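Local coordinates for protein iota-carrageenase (Alteromonas sp., PDB 1H80) that hydrolyses internal beta-1,4 linkages of iota-carrageenan, a sulfated red-algal galactan, with inversion of anomeric configuration, at residues L24-T35 and P61-G69; I49-L58 and Q71-R79. All blocks are in the same frame, centred on the assembly; numbering follows the deposited sequence.

Interaction 1. Residues L24-T35 and P61-G69; sequences LVDDFGANGNDT and PNGTYHFLG. With CA (calcium ion), chain D; NA (sodium ion), chain I.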
loop_
_atom_site.group_PDB
_atom_site.type_symbol
_atom_site.label_atom_id
_atom_site.label_comp_id
_atom_site.label_asym_id
_atom_site.label_seq_id
_atom_site.Cartn_x
_atom_site.Cartn_y
_atom_site.Cartn_z
ATOM N N LEU A 24 15.775 25.089 0.055
ATOM C CA LEU A 24 15.971 24.569 1.402
ATOM C C LEU A 24 17.338 24.877 1.992
ATOM O O LEU A 24 17.455 25.202 3.177
ATOM C CB LEU A 24 15.750 23.055 1.417
ATOM C CG LEU A 24 15.910 22.418 2.798
ATOM C CD1 LEU A 24 14.857 22.968 3.751
ATOM C CD2 LEU A 24 15.782 20.913 2.669
ATOM N N VAL A 25 18.372 24.771 1.169
ATOM C CA VAL A 25 19.726 25.021 1.638
ATOM C C VAL A 25 20.077 26.502 1.709
ATOM O O VAL A 25 20.498 27.003 2.752
ATOM C CB VAL A 25 20.757 24.309 0.740
ATOM C CG1 VAL A 25 22.171 24.703 1.150
ATOM C CG2 VAL A 25 20.582 22.801 0.852
ATOM N N ASP A 26 19.869 27.225 0.621
ATOM C CA ASP A 26 20.259 28.637 0.502
ATOM C C ASP A 26 19.375 29.501 1.406
ATOM O O ASP A 26 19.895 30.497 1.983
ATOM C CB ASP A 26 20.106 29.101 -0.947
ATOM N N ASP A 27 18.094 29.246 1.506
ATOM C CA ASP A 27 17.200 30.087 2.282
ATOM C C ASP A 27 16.928 29.628 3.705
ATOM O O ASP A 27 16.587 30.445 4.559
ATOM C CB ASP A 27 15.873 30.247 1.537
ATOM C CG ASP A 27 16.035 30.986 0.222
ATOM O OD1 ASP A 27 16.626 32.086 0.238
ATOM O OD2 ASP A 27 15.575 30.481 -0.825
ATOM N N PHE A 28 17.082 28.336 3.976
ATOM C CA PHE A 28 16.804 27.847 5.318
ATOM C C PHE A 28 17.931 27.104 6.023
ATOM O O PHE A 28 17.742 26.548 7.103
ATOM C CB PHE A 28 15.512 27.033 5.282
ATOM C CG PHE A 28 14.308 27.878 4.996
ATOM C CD1 PHE A 28 13.686 28.588 6.017
ATOM C CD2 PHE A 28 13.854 28.048 3.689
ATOM C CE1 PHE A 28 12.636 29.458 5.749
ATOM C CE2 PHE A 28 12.803 28.917 3.411
ATOM C CZ PHE A 28 12.194 29.624 4.439
ATOM N N GLY A 29 19.104 27.108 5.406
ATOM C CA GLY A 29 20.271 26.498 6.020
ATOM C C GLY A 29 20.369 25.001 6.219
ATOM O O GLY A 29 21.121 24.554 7.085
ATOM N N ALA A 30 19.631 24.214 5.447
ATOM C CA ALA A 30 19.745 22.770 5.590
ATOM C C ALA A 30 21.127 22.415 5.051
ATOM O O ALA A 30 21.726 23.195 4.308
ATOM C CB ALA A 30 18.669 22.067 4.780
ATOM N N ASN A 31 21.644 21.252 5.428
ATOM C CA ASN A 31 22.959 20.830 4.958
ATOM C C ASN A 31 22.865 19.431 4.362
ATOM O O ASN A 31 22.650 18.457 5.082
ATOM C CB ASN A 31 23.962 20.824 6.115
ATOM C CG ASN A 31 25.395 20.666 5.642
ATOM O OD1 ASN A 31 25.675 19.904 4.718
ATOM N ND2 ASN A 31 26.314 21.381 6.283
ATOM N N GLY A 32 23.031 19.336 3.047
ATOM C CA GLY A 32 22.950 18.047 2.389
ATOM C C GLY A 32 24.300 17.390 2.188
ATOM O O GLY A 32 24.430 16.454 1.402
ATOM N N ASN A 33 25.308 17.879 2.903
ATOM C CA ASN A 33 26.659 17.339 2.789
ATOM C C ASN A 33 27.121 16.618 4.050
ATOM O O ASN A 33 28.218 16.062 4.086
ATOM C CB ASN A 33 27.643 18.465 2.457
ATOM C CG ASN A 33 27.498 18.966 1.034
ATOM O OD1 ASN A 33 27.924 20.074 0.708
ATOM N ND2 ASN A 33 26.906 18.145 0.173
ATOM N N ASP A 34 26.290 16.628 5.084
ATOM C CA ASP A 34 26.642 15.960 6.331
ATOM C C ASP A 34 25.650 14.852 6.661
ATOM O O ASP A 34 24.834 14.462 5.826
ATOM C CB ASP A 34 26.689 16.962 7.487
ATOM C CG ASP A 34 25.372 17.686 7.688
ATOM O OD1 ASP A 34 24.314 17.093 7.386
ATOM O OD2 ASP A 34 25.398 18.842 8.160
ATOM N N THR A 35 25.721 14.352 7.888
ATOM C CA THR A 35 24.824 13.290 8.321
ATOM C C THR A 35 23.904 13.783 9.429
ATOM O O THR A 35 23.268 12.984 10.114
ATOM C CB THR A 35 25.615 12.081 8.841
ATOM O OG1 THR A 35 26.498 12.507 9.886
ATOM C CG2 THR A 35 26.428 11.454 7.718
ATOM N N PRO A 61 17.460 20.935 -3.070
ATOM C CA PRO A 61 18.576 20.719 -3.988
ATOM C C PRO A 61 19.368 19.452 -3.744
ATOM O O PRO A 61 19.315 18.872 -2.662
ATOM C CB PRO A 61 19.416 21.974 -3.794
ATOM C CG PRO A 61 19.277 22.212 -2.332
ATOM C CD PRO A 61 17.798 21.963 -2.069
ATOM N N ASN A 62 20.110 19.034 -4.760
ATOM C CA ASN A 62 20.907 17.825 -4.660
ATOM C C ASN A 62 21.730 17.760 -3.385
ATOM O O ASN A 62 22.370 18.731 -2.983
ATOM C CB ASN A 62 21.807 17.685 -5.884
ATOM C CG ASN A 62 21.026 17.323 -7.122
ATOM O OD1 ASN A 62 20.049 16.580 -7.044
ATOM N ND2 ASN A 62 21.449 17.832 -8.273
ATOM N N GLY A 63 21.689 16.593 -2.757
ATOM C CA GLY A 63 22.409 16.367 -1.522
ATOM C C GLY A 63 21.703 15.277 -0.748
ATOM O O GLY A 63 20.710 14.715 -1.220
ATOM N N THR A 64 22.217 14.969 0.435
ATOM C CA THR A 64 21.626 13.945 1.278
ATOM C C THR A 64 21.058 14.624 2.508
ATOM O O THR A 64 21.762 15.341 3.221
ATOM C CB THR A 64 22.673 12.898 1.693
ATOM O OG1 THR A 64 23.144 12.216 0.523
ATOM C CG2 THR A 64 22.062 11.887 2.653
ATOM N N TYR A 65 19.777 14.395 2.755
ATOM C CA TYR A 65 19.099 15.013 3.880
ATOM C C TYR A 65 18.493 14.003 4.821
ATOM O O TYR A 65 18.081 12.918 4.412
ATOM C CB TYR A 65 17.986 15.922 3.370
ATOM C CG TYR A 65 18.481 16.942 2.392
ATOM C CD1 TYR A 65 19.012 18.151 2.836
ATOM C CD2 TYR A 65 18.468 16.684 1.024
ATOM C CE1 TYR A 65 19.521 19.077 1.938
ATOM C CE2 TYR A 65 18.974 17.602 0.119
ATOM C CZ TYR A 65 19.500 18.795 0.584
ATOM O OH TYR A 65 20.017 19.705 -0.302
ATOM N N HIS A 66 18.439 14.384 6.089
ATOM C CA HIS A 66 17.848 13.546 7.113
ATOM C C HIS A 66 16.620 14.268 7.651
ATOM O O HIS A 66 16.721 15.369 8.197
ATOM C CB HIS A 66 18.855 13.284 8.234
ATOM C CG HIS A 66 19.969 12.370 7.831
ATOM N ND1 HIS A 66 21.012 12.773 7.025
ATOM C CD2 HIS A 66 20.175 11.056 8.083
ATOM C CE1 HIS A 66 21.812 11.747 6.798
ATOM N NE2 HIS A 66 21.327 10.693 7.428
ATOM N N PHE A 67 15.456 13.651 7.462
ATOM C CA PHE A 67 14.199 14.225 7.922
ATOM C C PHE A 67 13.412 13.201 8.721
ATOM O O PHE A 67 13.590 11.997 8.549
ATOM C CB PHE A 67 13.290 14.620 6.748
ATOM C CG PHE A 67 13.900 15.582 5.775
ATOM C CD1 PHE A 67 14.453 16.784 6.203
ATOM C CD2 PHE A 67 13.857 15.312 4.408
ATOM C CE1 PHE A 67 14.951 17.702 5.282
ATOM C CE2 PHE A 67 14.351 16.225 3.481
ATOM C CZ PHE A 67 14.898 17.420 3.918
ATOM N N LEU A 68 12.525 13.698 9.575
ATOM C CA LEU A 68 11.637 12.841 10.344
ATOM C C LEU A 68 10.551 13.679 11.000
ATOM O O LEU A 68 10.819 14.758 11.532
ATOM C CB LEU A 68 12.394 12.051 11.418
ATOM C CG LEU A 68 11.637 10.788 11.850
ATOM C CD1 LEU A 68 11.672 9.764 10.719
ATOM C CD2 LEU A 68 12.268 10.196 13.105
ATOM N N GLY A 69 9.319 13.189 10.927
ATOM C CA GLY A 69 8.195 13.872 11.543
ATOM C C GLY A 69 7.887 15.257 11.015
ATOM O O GLY A 69 7.464 16.133 11.769
HETATM CA CA CA D . 22.005 17.449 7.099
HETATM NA NA NA I . 16.542 32.080 -2.324
HETATM O O HOH W 1 22.369 15.357 5.878
HETATM O O HOH W 2 22.663 19.057 8.646
HETATM O O HOH W 3 16.518 34.242 -1.183
HETATM O O HOH W 4 19.285 32.131 -1.650
HETATM O O HOH W 5 14.319 32.606 -2.528
HETATM O O HOH W 6 15.094 30.270 -4.028
#
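Tyr65 lies against Gly32, whose CA sits over one face of the phenol ring, 4.1 Å from the ring centroid and 29° off its normal, a CH-pi contact. Gly32 has no CB, and the place one would occupy crowds Tyr65 CZ. Val25 CG2 meets the same ring at its edge, 3.4 Å from Tyr65 OH, and also presses tightly on Pro61 CG. Leu24, its CG anti to the backbone N (chi1 -179°), sends CD2 to the edge of Phe67, 3.8 Å from CZ. Tyr65 OH donates to Pro61 O at 2.6 Å, from above the carbonyl plane, which ties the ring to its own segment. A phenylalanine in place of this tyrosine would probably keep the glycine contact but leave Pro61 O without this donor and the ring less firmly placed.

The backbones join where Thr64 N donates to a lone pair of Gly32 O, 2.8 Å and nearly straight (175°). In the same loop, calcium is held by Asn31 O and Asp34 OD1, each at 2.4 Å, and by two waters, one of which also donates to Asp34 O and Thr64 O. An Asx turn, Asn33 N to Asn31 OD1 at 2.7 Å, shapes the loop; Ser36 and Asp38 complete the protein ligands. The arrangement is a calcium-binding loop laid against a strand of the beta-helix.

Interaction 2. Residues I49-L58 and Q71-R79; sequences ISRKPNGGTL and QMKSNVHIR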
loop_
_atom_site.group_PDB
_atom_site.type_symbol
_atom_site.label_atom_id
_atom_site.label_comp_id
_atom_site.label_asym_id
_atom_site.label_seq_id
_atom_site.Cartn_x
_atom_site.Cartn_y
_atom_site.Cartn_z
ATOM N N ILE A 49 6.557 29.236 3.911
ATOM C CA ILE A 49 5.809 29.238 2.661
ATOM C C ILE A 49 4.304 29.220 2.901
ATOM O O ILE A 49 3.557 29.948 2.246
ATOM C CB ILE A 49 6.207 28.032 1.779
ATOM C CG1 ILE A 49 7.675 28.163 1.371
ATOM C CG2 ILE A 49 5.293 27.951 0.550
ATOM C CD1 ILE A 49 8.219 26.961 0.640
ATOM N N SER A 50 3.852 28.408 3.852
ATOM C CA SER A 50 2.425 28.311 4.117
ATOM C C SER A 50 1.831 29.601 4.674
ATOM O O SER A 50 0.623 29.817 4.587
ATOM C CB SER A 50 2.134 27.151 5.069
ATOM O OG SER A 50 0.745 26.874 5.085
ATOM N N ARG A 51 2.676 30.455 5.249
ATOM C CA ARG A 51 2.209 31.729 5.789
ATOM C C ARG A 51 1.839 32.704 4.673
ATOM O O ARG A 51 1.087 33.655 4.895
ATOM C CB ARG A 51 3.279 32.365 6.684
ATOM C CG ARG A 51 3.378 31.752 8.072
ATOM C CD ARG A 51 4.189 32.644 9.005
ATOM N NE ARG A 51 5.630 32.527 8.801
ATOM C CZ ARG A 51 6.392 31.591 9.364
ATOM N NH1 ARG A 51 5.851 30.686 10.167
ATOM N NH2 ARG A 51 7.696 31.568 9.133
ATOM N N LYS A 52 2.367 32.471 3.475
ATOM C CA LYS A 52 2.074 33.338 2.335
ATOM C C LYS A 52 0.687 33.006 1.782
ATOM O O LYS A 52 0.348 31.838 1.587
ATOM C CB LYS A 52 3.119 33.142 1.230
ATOM C CG LYS A 52 4.564 33.342 1.673
ATOM C CD LYS A 52 4.827 34.772 2.111
ATOM C CE LYS A 52 6.280 34.961 2.515
ATOM N NZ LYS A 52 6.566 36.363 2.933
ATOM N N PRO A 53 -0.132 34.035 1.513
ATOM C CA PRO A 53 -1.486 33.849 0.980
ATOM C C PRO A 53 -1.585 32.900 -0.215
ATOM O O PRO A 53 -2.475 32.048 -0.267
ATOM C CB PRO A 53 -1.905 35.271 0.622
ATOM C CG PRO A 53 -1.240 36.075 1.689
ATOM C CD PRO A 53 0.149 35.464 1.729
ATOM N N ASN A 54 -0.669 33.044 -1.166
ATOM C CA ASN A 54 -0.677 32.207 -2.361
ATOM C C ASN A 54 0.382 31.108 -2.311
ATOM O O ASN A 54 0.677 30.467 -3.324
ATOM C CB ASN A 54 -0.479 33.078 -3.601
ATOM C CG ASN A 54 -1.542 34.156 -3.728
ATOM O OD1 ASN A 54 -2.704 33.862 -4.000
ATOM N ND2 ASN A 54 -1.150 35.408 -3.514
ATOM N N GLY A 55 0.955 30.900 -1.128
ATOM C CA GLY A 55 1.955 29.862 -0.955
ATOM C C GLY A 55 3.186 29.972 -1.824
ATOM O O GLY A 55 3.607 31.064 -2.207
ATOM N N GLY A 56 3.778 28.828 -2.139
ATOM C CA GLY A 56 4.972 28.855 -2.952
ATOM C C GLY A 56 5.600 27.496 -3.120
ATOM O O GLY A 56 5.045 26.477 -2.702
ATOM N N THR A 57 6.771 27.495 -3.745
ATOM C CA THR A 57 7.504 26.274 -4.009
ATOM C C THR A 57 8.787 26.229 -3.204
ATOM O O THR A 57 9.434 27.251 -2.988
ATOM C CB THR A 57 7.852 26.162 -5.514
ATOM O OG1 THR A 57 6.639 26.098 -6.277
ATOM C CG2 THR A 57 8.685 24.914 -5.792
ATOM N N LEU A 58 9.132 25.036 -2.739
ATOM C CA LEU A 58 10.364 24.839 -2.002
ATOM C C LEU A 58 11.189 23.849 -2.800
ATOM O O LEU A 58 10.715 22.762 -3.135
ATOM C CB LEU A 58 10.094 24.255 -0.615
ATOM C CG LEU A 58 11.378 23.916 0.146
ATOM C CD1 LEU A 58 12.144 25.200 0.455
ATOM C CD2 LEU A 58 11.037 23.179 1.432
ATOM N N GLN A 71 5.852 18.139 9.332
ATOM C CA GLN A 71 4.432 18.453 9.237
ATOM C C GLN A 71 4.192 19.327 8.017
ATOM O O GLN A 71 4.568 20.494 7.999
ATOM C CB GLN A 71 3.963 19.190 10.492
ATOM C CG GLN A 71 4.235 18.442 11.787
ATOM C CD GLN A 71 3.521 17.109 11.855
ATOM O OE1 GLN A 71 2.291 17.051 11.854
ATOM N NE2 GLN A 71 4.289 16.027 11.912
ATOM N N MET A 72 3.567 18.761 6.994
ATOM C CA MET A 72 3.291 19.529 5.791
ATOM C C MET A 72 2.173 20.524 6.058
ATOM O O MET A 72 1.374 20.347 6.978
ATOM C CB MET A 72 2.921 18.586 4.650
ATOM C CG MET A 72 4.068 17.661 4.253
ATOM S SD MET A 72 5.543 18.584 3.742
ATOM C CE MET A 72 6.803 17.308 3.763
ATOM N N LYS A 73 2.126 21.581 5.255
ATOM C CA LYS A 73 1.114 22.610 5.413
ATOM C C LYS A 73 0.547 23.053 4.075
ATOM O O LYS A 73 1.127 22.787 3.022
ATOM C CB LYS A 73 1.700 23.812 6.156
ATOM C CG LYS A 73 1.958 23.542 7.631
ATOM C CD LYS A 73 2.412 24.797 8.358
ATOM C CE LYS A 73 2.364 24.605 9.865
ATOM N NZ LYS A 73 3.116 23.399 10.290
ATOM N N SER A 74 -0.587 23.739 4.136
ATOM C CA SER A 74 -1.277 24.214 2.947
ATOM C C SER A 74 -0.475 25.126 2.037
ATOM O O SER A 74 0.336 25.936 2.488
ATOM C CB SER A 74 -2.559 24.945 3.343
ATOM O OG SER A 74 -3.437 24.088 4.038
ATOM N N ASN A 75 -0.738 24.976 0.745
ATOM C CA ASN A 75 -0.123 25.771 -0.300
ATOM C C ASN A 75 1.389 25.687 -0.380
ATOM O O ASN A 75 2.054 26.636 -0.785
ATOM C CB ASN A 75 -0.582 27.222 -0.153
ATOM C CG ASN A 75 -2.089 27.349 -0.239
ATOM O OD1 ASN A 75 -2.703 26.915 -1.217
ATOM N ND2 ASN A 75 -2.695 27.937 0.785
ATOM N N VAL A 76 1.921 24.534 0.006
ATOM C CA VAL A 76 3.351 24.292 -0.054
ATOM C C VAL A 76 3.571 23.267 -1.152
ATOM O O VAL A 76 2.936 22.214 -1.173
ATOM C CB VAL A 76 3.894 23.744 1.278
ATOM C CG1 VAL A 76 5.362 23.396 1.135
ATOM C CG2 VAL A 76 3.711 24.790 2.370
ATOM N N HIS A 77 4.465 23.591 -2.074
ATOM C CA HIS A 77 4.754 22.718 -3.195
ATOM C C HIS A 77 6.237 22.451 -3.229
ATOM O O HIS A 77 7.039 23.322 -3.558
ATOM C CB HIS A 77 4.247 23.390 -4.466
ATOM C CG HIS A 77 2.772 23.625 -4.437
ATOM N ND1 HIS A 77 1.861 22.658 -4.798
ATOM C CD2 HIS A 77 2.048 24.662 -3.953
ATOM C CE1 HIS A 77 0.639 23.084 -4.532
ATOM N NE2 HIS A 77 0.725 24.296 -4.017
ATOM N N ILE A 78 6.587 21.229 -2.852
ATOM C CA ILE A 78 7.974 20.815 -2.786
ATOM C C ILE A 78 8.438 20.118 -4.049
ATOM O O ILE A 78 7.769 19.225 -4.568
ATOM C CB ILE A 78 8.186 19.888 -1.571
ATOM C CG1 ILE A 78 7.851 20.655 -0.288
ATOM C CG2 ILE A 78 9.620 19.371 -1.541
ATOM C CD1 ILE A 78 7.851 19.798 0.960
ATOM N N ARG A 79 9.586 20.560 -4.553
ATOM C CA ARG A 79 10.182 19.967 -5.737
ATOM C C ARG A 79 11.557 19.501 -5.310
ATOM O O ARG A 79 12.301 20.230 -4.652
ATOM C CB ARG A 79 10.259 20.987 -6.876
ATOM C CG ARG A 79 8.878 21.338 -7.432
ATOM C CD ARG A 79 8.187 20.097 -8.003
ATOM N NE ARG A 79 6.830 20.364 -8.480
ATOM C CZ ARG A 79 5.740 20.405 -7.715
ATOM N NH1 ARG A 79 5.810 20.193 -6.402
ATOM N NH2 ARG A 79 4.566 20.664 -8.274
HETATM O O HOH W 7 -1.171 29.675 2.536
#
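With chi1 at -167°, Ser50 swings OG to the side of its carbonyl carbon, opposite the amide N, and donates to Ser74 O at 2.8 Å, in the carbonyl plane and on a lone pair. The same rotamer sets Ser50 OG against Lys73 CB, 3.4 Å away. In Ile49, chi1 of -64° places CG2 beside the carbonyl carbon, and this methyl reaches Val76 CG2 at 4.0 Å, the two side chains crossing at about a right angle.

Beyond a type I turn (Lys52-Gly55) and a type II turn (Lys73-Val76), strands 56-58 and 76-79 run parallel, their short axes 4.5 Å apart and inclined by 32°. Gly56 pairs with Val76, Thr57 with His77 and Leu58 with Ile78. The bonds form a ladder: Gly56 N to Asn75 O, His77 N to Gly56 O, Leu58 N to His77 O at 2.8 Å, and Arg79 N to Leu58 O. Gly56 O also lies in the plane of the His77 ring, at its edge, 3.7 Å from CD2. On the face of Thr57 and His77, Thr57 CG2 packs on Arg79 CG at 3.9 Å, while Thr57 OG1 bonds to Gln18, and His77 ND1 and Arg79 NH1 both bond to Ser112. Leu58 and Ile78 occupy the other face, Leu58 CB standing 4.3 Å from Ile78 CG1.

Gly55 has positive phi, and a CB there would clash with Asn75 O. Asn75 ND2 donates to a water that lies beside Ser50 O and Lys52 O, and its OD1 bonds to Asn110. Main-chain bonds between parallel strands of adjacent coils are the chemistry of a beta-helix: backbone groups carry the pairing while the polar side chains take outside partners, and the start of the ladder probably relies on the glycine at Gly55 and is further tied by the Ser50 hydroxyl.

How the interactions relate
Both interactions are partly buried and lie on the same side of the chain's centre, their centres about 17 Å apart, and their segments alternate along the chain. They meet where Leu24 N packs on Leu58 CD1, 3.7 Å away. Helix 39-50 spans the chain between the calcium loop of interaction 1 and the turn that opens interaction 2, and strand 56-60 leads from interaction 2 into segment 61-69. The chemistry differs with position: residues 49-58 and 71-79 are joined by a ladder of main-chain bonds with seven buried residues, whereas 24-35 and 61-69 share one direct main-chain bond, supplemented by aromatic contacts and a metal-bound water, with four buried.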